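Local coordinates for protein mirolysin (Tannerella forsythia, PDB 6R7V) that probably cleaves proteins as a zinc-dependent metzincin peptidase of the pappalysin family, held here as a latent zymogen by a cysteine switch, at residues A[39-45]-A[287-293]; A[130-136]-A[165-169]; A[262-267]-A[276-282]. The protein carries 1 engineered substitution. All blocks are in the same frame, centred on the assembly; numbering follows the deposited sequence.

Contact 1 of 3, residues A[39-45]-A[287-293]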
loop_
_atom_site.group_PDB
_atom_site.type_symbol
_atom_site.label_atom_id
_atom_site.label_comp_id
_atom_site.label_asym_id
_atom_site.label_seq_id
_atom_site.Cartn_x
_atom_site.Cartn_y
_atom_site.Cartn_z
ATOM N N SER A 39 -13.525 -17.463 6.638
ATOM C CA SER A 39 -14.681 -16.856 5.985
ATOM C C SER A 39 -14.270 -15.709 5.021
ATOM O O SER A 39 -15.005 -14.726 4.879
ATOM C CB SER A 39 -15.666 -16.363 7.040
ATOM O OG SER A 39 -16.917 -16.065 6.444
ATOM N N VAL A 40 -13.133 -15.876 4.314
ATOM C CA VAL A 40 -12.628 -14.902 3.329
ATOM C C VAL A 40 -13.657 -14.790 2.173
ATOM O O VAL A 40 -14.136 -15.815 1.689
ATOM C CB VAL A 40 -11.211 -15.282 2.818
ATOM C CG1 VAL A 40 -10.657 -14.228 1.859
ATOM C CG2 VAL A 40 -10.253 -15.479 3.988
ATOM N N PRO A 41 -14.038 -13.563 1.755
ATOM C CA PRO A 41 -15.058 -13.426 0.710
ATOM C C PRO A 41 -14.694 -14.061 -0.622
ATOM O O PRO A 41 -13.530 -14.081 -1.033
ATOM C CB PRO A 41 -15.201 -11.907 0.544
ATOM C CG PRO A 41 -14.685 -11.322 1.782
ATOM C CD PRO A 41 -13.588 -12.238 2.228
ATOM N N SER A 42 -15.708 -14.559 -1.315
ATOM C CA SER A 42 -15.540 -15.106 -2.654
ATOM C C SER A 42 -15.854 -14.035 -3.696
ATOM O O SER A 42 -15.695 -14.286 -4.894
ATOM C CB SER A 42 -16.450 -16.316 -2.852
ATOM O OG SER A 42 -17.805 -15.940 -2.677
ATOM N N SER A 43 -16.314 -12.843 -3.251
ATOM C CA SER A 43 -16.704 -11.814 -4.200
ATOM C C SER A 43 -15.795 -10.598 -4.170
ATOM O O SER A 43 -14.860 -10.499 -3.380
ATOM C CB SER A 43 -18.143 -11.384 -3.981
ATOM O OG SER A 43 -18.322 -10.952 -2.645
ATOM N N THR A 44 -16.060 -9.656 -5.079
ATOM C CA THR A 44 -15.275 -8.454 -5.206
ATOM C C THR A 44 -15.326 -7.642 -3.924
ATOM O O THR A 44 -16.403 -7.464 -3.331
ATOM C CB THR A 44 -15.748 -7.610 -6.392
ATOM O OG1 THR A 44 -15.715 -8.393 -7.584
ATOM C CG2 THR A 44 -14.855 -6.402 -6.609
ATOM N N ILE A 45 -14.144 -7.200 -3.455
ATOM C CA ILE A 45 -14.009 -6.367 -2.271
ATOM C C ILE A 45 -13.947 -4.937 -2.767
ATOM O O ILE A 45 -13.151 -4.646 -3.662
ATOM C CB ILE A 45 -12.743 -6.784 -1.484
ATOM C CG1 ILE A 45 -12.935 -8.181 -0.879
ATOM C CG2 ILE A 45 -12.393 -5.730 -0.424
ATOM C CD1 ILE A 45 -11.629 -8.818 -0.376
ATOM N N ARG A 287 -6.789 -10.380 0.783
ATOM C CA ARG A 287 -8.224 -10.602 0.856
ATOM C C ARG A 287 -8.684 -11.143 2.206
ATOM O O ARG A 287 -9.838 -10.931 2.610
ATOM C CB ARG A 287 -8.667 -11.579 -0.227
ATOM C CG ARG A 287 -8.488 -10.989 -1.640
ATOM C CD ARG A 287 -8.952 -12.000 -2.687
ATOM N NE ARG A 287 -10.367 -12.361 -2.546
ATOM C CZ ARG A 287 -11.385 -11.602 -2.945
ATOM N NH1 ARG A 287 -11.163 -10.436 -3.558
ATOM N NH2 ARG A 287 -12.639 -12.004 -2.744
ATOM N N SER A 288 -7.762 -11.827 2.902
ATOM C CA SER A 288 -8.076 -12.429 4.204
ATOM C C SER A 288 -8.501 -11.385 5.244
ATOM O O SER A 288 -9.252 -11.728 6.171
ATOM C CB SER A 288 -6.894 -13.245 4.722
ATOM O OG SER A 288 -5.834 -12.434 5.200
ATOM N N LEU A 289 -8.093 -10.127 5.072
ATOM C CA LEU A 289 -8.463 -9.049 6.016
ATOM C C LEU A 289 -9.936 -8.720 5.946
ATOM O O LEU A 289 -10.442 -8.032 6.833
ATOM C CB LEU A 289 -7.654 -7.784 5.722
ATOM C CG LEU A 289 -6.141 -7.908 5.809
ATOM C CD1 LEU A 289 -5.488 -6.650 5.329
ATOM C CD2 LEU A 289 -5.669 -8.173 7.238
ATOM N N PHE A 290 -10.643 -9.244 4.928
ATOM C CA PHE A 290 -12.055 -8.931 4.767
ATOM C C PHE A 290 -12.920 -10.143 5.100
ATOM O O PHE A 290 -14.101 -10.143 4.778
ATOM C CB PHE A 290 -12.303 -8.409 3.359
ATOM C CG PHE A 290 -11.506 -7.158 3.094
ATOM C CD1 PHE A 290 -12.055 -5.896 3.337
ATOM C CD2 PHE A 290 -10.217 -7.233 2.574
ATOM C CE1 PHE A 290 -11.318 -4.745 3.080
ATOM C CE2 PHE A 290 -9.479 -6.076 2.323
ATOM C CZ PHE A 290 -10.027 -4.844 2.594
ATOM N N ASP A 291 -12.344 -11.156 5.782
ATOM C CA ASP A 291 -13.083 -12.324 6.272
ATOM C C ASP A 291 -14.369 -11.791 6.919
ATOM O O ASP A 291 -14.280 -10.917 7.769
ATOM C CB ASP A 291 -12.187 -13.065 7.282
ATOM C CG ASP A 291 -12.813 -14.238 7.980
ATOM O OD1 ASP A 291 -13.797 -14.031 8.721
ATOM O OD2 ASP A 291 -12.295 -15.348 7.830
ATOM N N THR A 292 -15.550 -12.244 6.458
ATOM C CA THR A 292 -16.843 -11.667 6.887
ATOM C C THR A 292 -17.167 -11.832 8.385
ATOM O O THR A 292 -18.020 -11.096 8.895
ATOM C CB THR A 292 -18.001 -12.235 6.052
ATOM O OG1 THR A 292 -18.072 -13.634 6.274
ATOM C CG2 THR A 292 -17.863 -11.948 4.556
ATOM N N GLN A 293 -16.485 -12.745 9.085
ATOM C CA GLN A 293 -16.775 -13.008 10.499
ATOM C C GLN A 293 -15.733 -12.397 11.436
ATOM O O GLN A 293 -16.105 -11.899 12.500
ATOM C CB GLN A 293 -16.878 -14.524 10.771
ATOM C CG GLN A 293 -17.858 -15.298 9.875
ATOM C CD GLN A 293 -19.261 -14.735 9.806
ATOM O OE1 GLN A 293 -19.950 -14.575 10.816
ATOM N NE2 GLN A 293 -19.720 -14.447 8.598
#

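Contact 2 of 3, residues A[130-136]-A[165-169]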
loop_
_atom_site.group_PDB
_atom_site.type_symbol
_atom_site.label_atom_id
_atom_site.label_comp_id
_atom_site.label_asym_id
_atom_site.label_seq_id
_atom_site.Cartn_x
_atom_site.Cartn_y
_atom_site.Cartn_z
ATOM N N MET A 130 7.003 11.364 8.901
ATOM C CA MET A 130 6.383 10.069 9.134
ATOM C C MET A 130 6.325 9.788 10.627
ATOM O O MET A 130 5.285 9.338 11.124
ATOM C CB MET A 130 7.113 8.935 8.416
ATOM C CG MET A 130 6.533 7.603 8.785
ATOM S SD MET A 130 7.503 6.178 8.340
ATOM C CE MET A 130 8.868 6.315 9.502
ATOM N N GLU A 131 7.418 10.102 11.349
ATOM C CA GLU A 131 7.613 9.941 12.790
ATOM C C GLU A 131 6.485 10.582 13.616
ATOM O O GLU A 131 5.987 9.959 14.557
ATOM C CB GLU A 131 8.973 10.543 13.190
ATOM C CG GLU A 131 10.170 9.848 12.546
ATOM C CD GLU A 131 10.442 10.067 11.067
ATOM O OE1 GLU A 131 10.023 11.114 10.521
ATOM O OE2 GLU A 131 11.092 9.188 10.456
ATOM N N MET A 132 6.068 11.807 13.248
ATOM C CA MET A 132 5.008 12.548 13.929
ATOM C C MET A 132 3.608 12.167 13.456
ATOM O O MET A 132 2.643 12.382 14.201
ATOM C CB MET A 132 5.189 14.061 13.699
ATOM C CG MET A 132 6.438 14.646 14.333
ATOM S SD MET A 132 6.649 16.411 13.949
ATOM C CE MET A 132 5.223 17.118 14.824
ATOM N N ASP A 133 3.472 11.684 12.188
ATOM C CA ASP A 133 2.162 11.418 11.551
ATOM C C ASP A 133 1.352 12.724 11.504
ATOM O O ASP A 133 0.116 12.716 11.515
ATOM C CB ASP A 133 1.371 10.315 12.311
ATOM C CG ASP A 133 1.264 8.982 11.604
ATOM O OD1 ASP A 133 1.508 8.937 10.374
ATOM O OD2 ASP A 133 0.929 7.995 12.270
ATOM N N ASN A 134 2.052 13.867 11.439
ATOM C CA ASN A 134 1.375 15.153 11.502
ATOM C C ASN A 134 0.440 15.430 10.306
ATOM O O ASN A 134 -0.491 16.238 10.446
ATOM C CB ASN A 134 2.352 16.326 11.717
ATOM C CG ASN A 134 3.592 16.415 10.832
ATOM O OD1 ASN A 134 4.023 15.455 10.179
ATOM N ND2 ASN A 134 4.222 17.595 10.822
ATOM N N VAL A 135 0.627 14.739 9.159
ATOM C CA VAL A 135 -0.282 15.004 8.026
ATOM C C VAL A 135 -1.708 14.495 8.346
ATOM O O VAL A 135 -2.676 14.891 7.690
ATOM C CB VAL A 135 0.276 14.372 6.705
ATOM C CG1 VAL A 135 0.070 12.852 6.675
ATOM C CG2 VAL A 135 -0.372 15.001 5.469
ATOM N N LYS A 136 -1.821 13.607 9.348
ATOM C CA LYS A 136 -3.086 12.953 9.659
ATOM C C LYS A 136 -3.866 13.670 10.738
ATOM O O LYS A 136 -4.917 13.174 11.161
ATOM C CB LYS A 136 -2.808 11.498 10.100
ATOM C CG LYS A 136 -2.045 10.716 9.052
ATOM C CD LYS A 136 -1.822 9.284 9.505
ATOM C CE LYS A 136 -1.074 8.504 8.433
ATOM N NZ LYS A 136 -0.534 7.210 8.947
ATOM N N GLY A 165 6.664 7.393 0.411
ATOM C CA GLY A 165 5.374 7.067 0.997
ATOM C C GLY A 165 5.524 6.159 2.191
ATOM O O GLY A 165 6.617 5.620 2.440
ATOM N N TYR A 166 4.429 5.985 2.936
ATOM C CA TYR A 166 4.401 5.046 4.048
ATOM C C TYR A 166 2.965 4.636 4.348
ATOM O O TYR A 166 2.017 5.357 4.027
ATOM C CB TYR A 166 5.106 5.589 5.296
ATOM C CG TYR A 166 4.422 6.733 6.008
ATOM C CD1 TYR A 166 3.610 6.505 7.116
ATOM C CD2 TYR A 166 4.680 8.056 5.647
ATOM C CE1 TYR A 166 3.022 7.560 7.810
ATOM C CE2 TYR A 166 4.116 9.116 6.349
ATOM C CZ TYR A 166 3.309 8.862 7.447
ATOM O OH TYR A 166 2.732 9.903 8.132
ATOM N N ALA A 167 2.806 3.471 4.959
ATOM C CA ALA A 167 1.501 2.937 5.298
ATOM C C ALA A 167 1.473 2.510 6.729
ATOM O O ALA A 167 2.520 2.170 7.291
ATOM C CB ALA A 167 1.212 1.725 4.414
ATOM N N GLN A 168 0.276 2.377 7.279
ATOM C CA GLN A 168 0.116 1.800 8.594
ATOM C C GLN A 168 -0.375 0.356 8.397
ATOM O O GLN A 168 -1.313 0.124 7.641
ATOM C CB GLN A 168 -0.851 2.629 9.473
ATOM C CG GLN A 168 -0.842 2.104 10.905
ATOM C CD GLN A 168 -1.638 2.976 11.829
ATOM O OE1 GLN A 168 -1.200 4.049 12.201
ATOM N NE2 GLN A 168 -2.813 2.520 12.211
ATOM N N PHE A 169 0.243 -0.617 9.084
ATOM C CA PHE A 169 -0.128 -2.016 8.921
ATOM C C PHE A 169 -1.388 -2.391 9.701
ATOM O O PHE A 169 -1.640 -1.800 10.762
ATOM C CB PHE A 169 1.025 -2.904 9.418
ATOM C CG PHE A 169 2.230 -2.934 8.517
ATOM C CD1 PHE A 169 3.357 -2.177 8.814
ATOM C CD2 PHE A 169 2.242 -3.722 7.378
ATOM C CE1 PHE A 169 4.453 -2.154 7.944
ATOM C CE2 PHE A 169 3.361 -3.741 6.534
ATOM C CZ PHE A 169 4.465 -2.973 6.832
HETATM O O HOH W 1 0.870 5.503 11.259
HETATM O O HOH W 2 2.928 12.873 8.412
HETATM O O HOH W 3 0.260 5.716 6.802
#

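Contact 3 of 3, residues A[262-267]-A[276-282]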
loop_
_atom_site.group_PDB
_atom_site.type_symbol
_atom_site.label_atom_id
_atom_site.label_comp_id
_atom_site.label_asym_id
_atom_site.label_seq_id
_atom_site.Cartn_x
_atom_site.Cartn_y
_atom_site.Cartn_z
ATOM N N MET A 262 11.841 -12.111 -7.709
ATOM C CA MET A 262 10.718 -11.428 -8.354
ATOM C C MET A 262 10.828 -9.910 -8.170
ATOM O O MET A 262 10.047 -9.269 -7.439
ATOM C CB MET A 262 9.421 -11.973 -7.750
ATOM C CG MET A 262 8.275 -11.864 -8.647
ATOM S SD MET A 262 6.842 -12.540 -7.778
ATOM C CE MET A 262 6.847 -14.237 -8.291
ATOM N N PHE A 263 11.821 -9.318 -8.846
ATOM C CA PHE A 263 12.099 -7.886 -8.680
ATOM C C PHE A 263 11.008 -7.005 -9.268
ATOM O O PHE A 263 10.988 -5.812 -8.970
ATOM C CB PHE A 263 13.454 -7.522 -9.293
ATOM C CG PHE A 263 13.567 -7.792 -10.770
ATOM C CD1 PHE A 263 13.040 -6.900 -11.701
ATOM C CD2 PHE A 263 14.180 -8.950 -11.233
ATOM C CE1 PHE A 263 13.144 -7.152 -13.067
ATOM C CE2 PHE A 263 14.290 -9.196 -12.595
ATOM C CZ PHE A 263 13.760 -8.306 -13.504
ATOM N N MET A 264 10.102 -7.583 -10.074
ATOM C CA MET A 264 8.980 -6.855 -10.690
ATOM C C MET A 264 7.695 -6.941 -9.822
ATOM O O MET A 264 6.625 -6.501 -10.242
ATOM C CB MET A 264 8.736 -7.299 -12.145
ATOM C CG MET A 264 8.193 -8.711 -12.373
ATOM S SD MET A 264 9.170 -10.107 -11.756
ATOM C CE MET A 264 10.684 -9.893 -12.686
ATOM N N ASN A 265 7.824 -7.510 -8.635
ATOM C CA ASN A 265 6.734 -7.522 -7.651
ATOM C C ASN A 265 6.537 -6.118 -7.128
ATOM O O ASN A 265 7.519 -5.409 -6.876
ATOM C CB ASN A 265 7.086 -8.465 -6.512
ATOM C CG ASN A 265 5.884 -8.764 -5.640
ATOM O OD1 ASN A 265 5.580 -8.022 -4.711
ATOM N ND2 ASN A 265 5.150 -9.828 -5.969
ATOM N N TYR A 266 5.272 -5.706 -6.903
ATOM C CA TYR A 266 5.047 -4.356 -6.372
ATOM C C TYR A 266 5.663 -4.119 -5.005
ATOM O O TYR A 266 5.866 -2.947 -4.639
ATOM C CB TYR A 266 3.539 -4.077 -6.260
ATOM C CG TYR A 266 2.798 -4.167 -7.587
ATOM C CD1 TYR A 266 3.174 -3.391 -8.672
ATOM C CD2 TYR A 266 1.743 -5.055 -7.762
ATOM C CE1 TYR A 266 2.545 -3.516 -9.909
ATOM C CE2 TYR A 266 1.077 -5.157 -8.985
ATOM C CZ TYR A 266 1.494 -4.398 -10.053
ATOM O OH TYR A 266 0.856 -4.510 -11.260
ATOM N N MET A 267 5.961 -5.178 -4.243
ATOM C CA MET A 267 6.510 -5.026 -2.907
ATOM C C MET A 267 8.039 -5.006 -2.886
ATOM O O MET A 267 8.632 -5.114 -1.817
ATOM C CB MET A 267 5.967 -6.122 -1.980
ATOM C CG MET A 267 4.422 -6.084 -1.865
ATOM S SD MET A 267 3.661 -4.431 -1.637
ATOM C CE MET A 267 4.377 -3.955 -0.034
ATOM N N ASN A 276 5.049 -5.161 -12.146
ATOM C CA ASN A 276 3.874 -5.575 -12.905
ATOM C C ASN A 276 3.098 -6.755 -12.291
ATOM O O ASN A 276 2.197 -7.261 -12.963
ATOM C CB ASN A 276 4.243 -5.903 -14.377
ATOM C CG ASN A 276 5.442 -6.809 -14.444
ATOM O OD1 ASN A 276 5.428 -7.898 -13.878
ATOM N ND2 ASN A 276 6.523 -6.358 -15.095
ATOM N N LEU A 277 3.371 -7.150 -11.018
ATOM C CA LEU A 277 2.512 -8.180 -10.434
ATOM C C LEU A 277 2.502 -8.199 -8.937
ATOM O O LEU A 277 3.458 -7.776 -8.245
ATOM C CB LEU A 277 2.842 -9.634 -10.920
ATOM C CG LEU A 277 3.971 -10.365 -10.167
ATOM C CD1 LEU A 277 3.924 -11.878 -10.450
ATOM C CD2 LEU A 277 5.350 -9.841 -10.553
ATOM N N PHE A 278 1.359 -8.731 -8.440
ATOM C CA PHE A 278 1.226 -9.353 -7.137
ATOM C C PHE A 278 1.177 -10.832 -7.384
ATOM O O PHE A 278 0.719 -11.237 -8.459
ATOM C CB PHE A 278 -0.055 -8.953 -6.382
ATOM C CG PHE A 278 -0.097 -7.545 -5.825
ATOM C CD1 PHE A 278 0.747 -7.159 -4.781
ATOM C CD2 PHE A 278 -1.053 -6.639 -6.279
ATOM C CE1 PHE A 278 0.646 -5.881 -4.223
ATOM C CE2 PHE A 278 -1.140 -5.358 -5.732
ATOM C CZ PHE A 278 -0.269 -4.983 -4.730
ATOM N N THR A 279 1.538 -11.641 -6.408
ATOM C CA THR A 279 1.361 -13.080 -6.580
ATOM C C THR A 279 0.002 -13.547 -6.044
ATOM O O THR A 279 -0.660 -12.833 -5.268
ATOM C CB THR A 279 2.440 -13.873 -5.855
ATOM O OG1 THR A 279 2.277 -13.755 -4.437
ATOM C CG2 THR A 279 3.829 -13.526 -6.273
ATOM N N LYS A 280 -0.378 -14.790 -6.373
ATOM C CA LYS A 280 -1.597 -15.369 -5.790
ATOM C C LYS A 280 -1.507 -15.417 -4.250
ATOM O O LYS A 280 -2.509 -15.195 -3.569
ATOM C CB LYS A 280 -1.820 -16.777 -6.333
ATOM C CG LYS A 280 -2.172 -16.761 -7.826
ATOM C CD LYS A 280 -2.163 -18.166 -8.416
ATOM C CE LYS A 280 -2.483 -18.135 -9.890
ATOM N NZ LYS A 280 -2.341 -19.493 -10.494
ATOM N N GLY A 281 -0.329 -15.752 -3.715
ATOM C CA GLY A 281 -0.163 -15.797 -2.263
ATOM C C GLY A 281 -0.336 -14.444 -1.602
ATOM O O GLY A 281 -0.899 -14.345 -0.498
ATOM N N GLN A 282 0.172 -13.373 -2.254
ATOM C CA GLN A 282 -0.030 -12.027 -1.720
ATOM C C GLN A 282 -1.512 -11.668 -1.771
ATOM O O GLN A 282 -2.017 -11.132 -0.800
ATOM C CB GLN A 282 0.802 -11.009 -2.515
ATOM C CG GLN A 282 2.307 -11.107 -2.237
ATOM C CD GLN A 282 3.082 -10.236 -3.198
ATOM O OE1 GLN A 282 2.776 -10.171 -4.397
ATOM N NE2 GLN A 282 4.081 -9.503 -2.671
#

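Contact 1 of 3, residues A[39-45]-A[287-293]
Two backbone carbonyls of the 39-45 loop converge on one nitrogen of Arg287, while Asp291 and Thr292 hold Ser39 at the far end. The loop, which leads into strand 45-55, is thereby fastened along the last residues of helix 280-288 and the type I beta turn from Ser288 to Asp291, a single side-chain nitrogen tying two loop carbonyls. Arg287 NH2 donates to Pro41 O and to Ser43 O, each at 2.8 Å, and both oxygens lie near the guanidinium plane. A bend at chi3 (60°) turns the guanidinium back to the loop; its other terminal nitrogen, NH1, is bonded to Ala99 O, so the group is fixed in rotation from two directions.

At Ser39 the main chain is gripped twice. Ser39 N reaches Asp291 OD2 at 2.7 Å, coming in from above the carboxylate plane by a fairly bent bond, and Thr292 N returns a straighter bond to Ser39 O (3.0 Å). The other carboxylate oxygen, OD1, accepts from the backbone nitrogen of Gln293 in an Asx turn, and also from Thr294 N. Ser39 OG donates to Thr292 OG1 at 2.7 Å, and Thr292 OG1 also accepts from Gln293 NE2.

Apolar side chains pack beside these polar contacts. Val40 sets one methyl against the Arg287 carbonyl and the other over the Ser288 backbone; Pro41 rests its ring on the Phe290 carbonyl. Ile45, at the start of the strand, spreads over two flat groups, with CD1 lying above one guanidinium face of Arg287, toward the rim. Its CG2 methyl makes a CH-pi contact with the Phe290 ring, 3.6 Å from the centroid and almost directly over it.

Contact 2 of 3, residues A[130-136]-A[165-169]
This is a buried contact, polar at the phenol end and apolar over the ring face, in which the loop 130-136 receives the ring of Tyr166 from strand 165-167, the edge strand that runs antiparallel to strand 182-185 in the main sheet. The strand also meets the propeptide: Gly165 bonds through its backbone to Gly7, beside the zinc-binding Cys6 of the cysteine switch.

The phenol and the carboxylate of Asp133 meet at the ring's edge. Tyr166 OH donates to Asp133 OD1 at 2.7 Å, approaching nearly along the C-O axis, and carboxylate and ring are turned only 28° apart. The same oxygen receives Lys136 NZ in a salt bridge of 3.0 Å, this time from above the carboxylate plane. The lysine chain, extended beyond CG, enters from the direction opposite to the tyrosine, and its ammonium group is also bonded to Thr179 O. Over one ring face lies Met130, modelled in two conformers; in the one described, chi1 near 174° sets CG over the ring centre, 3.4 Å from the centroid, with SD also over the face, in a Met-aromatic contact.

Water knits the rest together. One molecule gives its hydrogens to Asp133 OD2 and Gln168 OE1, both at 2.7 Å, and Gln168 OE1 is further bonded to Thr179. Another donates to Tyr166 OH at 3.0 Å while accepting from Val135 N.

Each charged end is therefore met by several polar partners inside the protein, and the neighbouring ammonium and hydroxyl groups would be expected to favour a negatively charged Asp133.

Contact 3 of 3, residues A[262-267]-A[276-282]
The loop 262-267, consistent with the metzincin Met-turn, whose methionine is probably Met267 with its side chain about 5 Å from the zinc, is tied to the start of helix 280-288 where Asn265 faces Gln282. The two side chains come from opposite directions, their amide planes 49° apart, and exchange bonds, Asn265 ND2 to Gln282 OE1 and Gln282 NE2 to Asn265 OD1, each 2.9 Å. Gln282 OE1 also takes Thr279 N, half of a capping box whose other half is Gln282 N bonded to Thr279 OG1, itself also paired with Asp234.

The backbones form a single bridge around Asn265 and Leu277, with Asn276 N donating to Met264 O (2.8 Å) and Tyr266 N to Leu277 O (3.1 Å). Tyr266 lays one ring face against the backbone at Leu277 and turns its edge onto Phe278 in a T-shaped stack, centroids 4.7 Å apart. Its carbonyl oxygen accepts from His207 ND1, making Tyr266 a second-shell support for a zinc ligand. Met262 SD packs on Thr279 CG2 at 3.5 Å. With chi1 near -167°, Asn265 also closes an Asx turn, Met267 N and Gln282 NE2 reaching its OD1 from opposite faces of the amide plane.

Overall arrangement
The contacts span very different sequence separations, from 9 residues in contact 3 to 242 in contact 1. Contacts 1 and 3 share helix 280-288, one at each end, with centres 20 Å apart; contact 3 secures its beginning and contact 1 its end. Contacts 2 and 3 lie on opposite sides of the chain's centre, 24 Å between centres, yet both lie near the zinc site: the Tyr166 side chain is about 7 Å from the metal, and that of Met267 about 5 Å. Contact 1 is the peripheral member, its centre about 18 Å from the chain's centre, and its two segments enclose the other two contacts along the sequence.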